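Local coordinates for protein N-acetylmuramoyl-L-alanine amidase AmiD (PDB 2WKX) that hydrolyses the amide bond between N-acetylmuramoyl residues and L-amino acids in cell-wall glycopeptides, using one zinc ion per subunit, at residues A[32-37]-A[103-108]. Residues are numbered along the deposited sequence; the frame is centred on the assembly and turned at random.
With ZN (zinc ion), chain B.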
loop_
_atom_site.group_PDB
_atom_site.type_symbol
_atom_site.label_atom_id
_atom_site.label_comp_id
_atom_site.label_asym_id
_atom_site.label_seq_id
_atom_site.Cartn_x
_atom_site.Cartn_y
_atom_site.Cartn_z
ATOM N N LEU A 32 -8.233 -5.472 -7.935
ATOM C CA LEU A 32 -8.123 -6.818 -8.493
ATOM C C LEU A 32 -7.464 -6.672 -9.859
ATOM O O LEU A 32 -8.012 -5.985 -10.740
ATOM C CB LEU A 32 -9.519 -7.436 -8.670
ATOM C CG LEU A 32 -9.628 -8.872 -9.229
ATOM C CD1 LEU A 32 -8.803 -9.878 -8.377
ATOM C CD2 LEU A 32 -11.121 -9.306 -9.307
ATOM N N VAL A 33 -6.310 -7.318 -10.036
ATOM C CA VAL A 33 -5.533 -7.146 -11.284
ATOM C C VAL A 33 -5.637 -8.423 -12.111
ATOM O O VAL A 33 -5.396 -9.553 -11.602
ATOM C CB VAL A 33 -4.039 -6.801 -11.029
ATOM C CG1 VAL A 33 -3.313 -6.539 -12.374
ATOM C CG2 VAL A 33 -3.870 -5.585 -10.046
ATOM N N ILE A 34 -5.972 -8.252 -13.392
ATOM C CA ILE A 34 -6.077 -9.375 -14.335
ATOM C C ILE A 34 -4.836 -9.409 -15.247
ATOM O O ILE A 34 -4.420 -8.362 -15.804
ATOM C CB ILE A 34 -7.395 -9.304 -15.203
ATOM C CG1 ILE A 34 -8.633 -9.046 -14.334
ATOM C CG2 ILE A 34 -7.557 -10.555 -16.124
ATOM C CD1 ILE A 34 -8.919 -10.153 -13.238
ATOM N N HIS A 35 -4.275 -10.603 -15.379
ATOM C CA HIS A 35 -3.060 -10.869 -16.156
ATOM C C HIS A 35 -3.301 -11.996 -17.163
ATOM O O HIS A 35 -4.224 -12.814 -17.004
ATOM C CB HIS A 35 -1.915 -11.371 -15.239
ATOM C CG HIS A 35 -1.557 -10.455 -14.108
ATOM N ND1 HIS A 35 -0.542 -9.527 -14.211
ATOM C CD2 HIS A 35 -2.036 -10.361 -12.839
ATOM C CE1 HIS A 35 -0.441 -8.867 -13.067
ATOM N NE2 HIS A 35 -1.320 -9.368 -12.212
ATOM N N TYR A 36 -2.462 -12.060 -18.196
ATOM C CA TYR A 36 -2.247 -13.345 -18.879
ATOM C C TYR A 36 -0.836 -13.865 -18.598
ATOM O O TYR A 36 0.093 -13.094 -18.279
ATOM C CB TYR A 36 -2.562 -13.332 -20.395
ATOM C CG TYR A 36 -1.876 -12.274 -21.258
ATOM C CD1 TYR A 36 -0.480 -12.159 -21.326
ATOM C CD2 TYR A 36 -2.646 -11.415 -22.052
ATOM C CE1 TYR A 36 0.144 -11.183 -22.135
ATOM C CE2 TYR A 36 -2.036 -10.442 -22.882
ATOM C CZ TYR A 36 -0.642 -10.333 -22.907
ATOM O OH TYR A 36 -0.037 -9.366 -23.679
ATOM N N THR A 37 -0.667 -15.179 -18.712
ATOM C CA THR A 37 0.601 -15.814 -18.354
ATOM C C THR A 37 1.607 -15.788 -19.504
ATOM O O THR A 37 2.820 -15.925 -19.273
ATOM C CB THR A 37 0.406 -17.311 -17.971
ATOM O OG1 THR A 37 -0.164 -18.015 -19.079
ATOM C CG2 THR A 37 -0.522 -17.497 -16.738
ATOM N N ILE A 103 -4.873 -12.140 -10.406
ATOM C CA ILE A 103 -5.387 -13.358 -11.077
ATOM C C ILE A 103 -4.639 -13.545 -12.405
ATOM O O ILE A 103 -4.662 -12.655 -13.269
ATOM C CB ILE A 103 -6.923 -13.341 -11.317
ATOM C CG1 ILE A 103 -7.683 -13.349 -9.977
ATOM C CG2 ILE A 103 -7.345 -14.574 -12.182
ATOM C CD1 ILE A 103 -9.230 -13.167 -10.131
ATOM N N GLU A 104 -3.972 -14.693 -12.546
ATOM C CA GLU A 104 -3.316 -15.042 -13.816
ATOM C C GLU A 104 -4.220 -15.961 -14.647
ATOM O O GLU A 104 -4.705 -17.008 -14.153
ATOM C CB GLU A 104 -1.964 -15.729 -13.574
ATOM C CG GLU A 104 -0.838 -14.761 -13.157
ATOM C CD GLU A 104 -0.103 -14.121 -14.343
ATOM O OE1 GLU A 104 -0.484 -14.331 -15.511
ATOM O OE2 GLU A 104 0.873 -13.382 -14.121
ATOM N N LEU A 105 -4.431 -15.555 -15.896
ATOM C CA LEU A 105 -5.170 -16.346 -16.867
ATOM C C LEU A 105 -4.206 -17.019 -17.835
ATOM O O LEU A 105 -3.449 -16.344 -18.532
ATOM C CB LEU A 105 -6.181 -15.463 -17.623
ATOM C CG LEU A 105 -7.140 -14.647 -16.731
ATOM C CD1 LEU A 105 -8.020 -13.784 -17.629
ATOM C CD2 LEU A 105 -8.002 -15.562 -15.844
ATOM N N GLU A 106 -4.219 -18.356 -17.882
ATOM C CA GLU A 106 -3.427 -19.030 -18.907
ATOM C C GLU A 106 -3.929 -18.583 -20.296
ATOM O O GLU A 106 -5.071 -18.879 -20.682
ATOM C CB GLU A 106 -3.534 -20.557 -18.768
ATOM C CG GLU A 106 -2.700 -21.256 -19.851
ATOM C CD GLU A 106 -3.102 -22.709 -20.064
ATOM O OE1 GLU A 106 -2.554 -23.310 -20.999
ATOM O OE2 GLU A 106 -3.954 -23.217 -19.315
ATOM N N ASN A 107 -3.053 -17.927 -21.059
ATOM C CA ASN A 107 -3.391 -17.371 -22.386
ATOM C C ASN A 107 -2.072 -16.947 -23.013
ATOM O O ASN A 107 -1.207 -16.432 -22.311
ATOM C CB ASN A 107 -4.367 -16.192 -22.234
ATOM C CG ASN A 107 -4.705 -15.496 -23.564
ATOM O OD1 ASN A 107 -3.964 -14.622 -24.016
ATOM N ND2 ASN A 107 -5.833 -15.861 -24.167
ATOM N N ARG A 108 -1.923 -17.163 -24.320
ATOM C CA ARG A 108 -0.673 -16.901 -25.045
ATOM C C ARG A 108 -0.265 -15.409 -25.074
ATOM O O ARG A 108 0.919 -15.066 -25.245
ATOM C CB ARG A 108 -0.849 -17.483 -26.469
ATOM C CG ARG A 108 0.234 -17.198 -27.476
ATOM C CD ARG A 108 -0.040 -17.940 -28.804
ATOM N NE ARG A 108 -1.097 -17.388 -29.671
ATOM C CZ ARG A 108 -2.302 -17.935 -29.837
ATOM N NH1 ARG A 108 -3.185 -17.363 -30.658
ATOM N NH2 ARG A 108 -2.632 -19.051 -29.166
HETATM ZN ZN ZN B . 0.636 -9.117 -15.943
HETATM O O HOH W 1 2.384 -13.090 -16.523
#
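H35 and E104 sit side by side on neighbouring strands, on the catalytic face of the sheet. The E104 carboxylate lies against the root of the H35 side chain, with OE1 3.3 Å from H35 CB. Its plane is turned 22° from the imidazole. H35 ND1 binds the zinc ion at 2.1 Å; H151 and D161 are further ligands. E104, the proton acceptor, does not reach the metal here. A turn about CB-CG (chi2 -87°) brings the carboxylate back toward the 32-37 strand. One water donates to both E104 OE2 and Y36 O, at 2.9 Å from each. T37 CG2 packs 3.4 Å from E104 OE1. An alanine here in place of E104 would probably leave the water on Y36 O without its second acceptor and open a gap beside H35 CB and T37 CG2. The two strands are parallel neighbours in the central mixed sheet of the PGRP-like fold of the amidase 2 family. Four backbone bonds zip them together: I103 N to V33 O, H35 N to I103 O, L105 N to H35 O and T37 N to L105 O. The first is nearly straight, at 178°. I103 O also meets the H35 ring edge in its plane, 3.5 Å from CD2. Further out, H84 ND1 hydrogen-bonds H35 NE2, so the ring is held at both nitrogens. On the opposite face, I34 CG2 touches L105 CD1 at 3.6 Å, while I103 packs against helix 124-141.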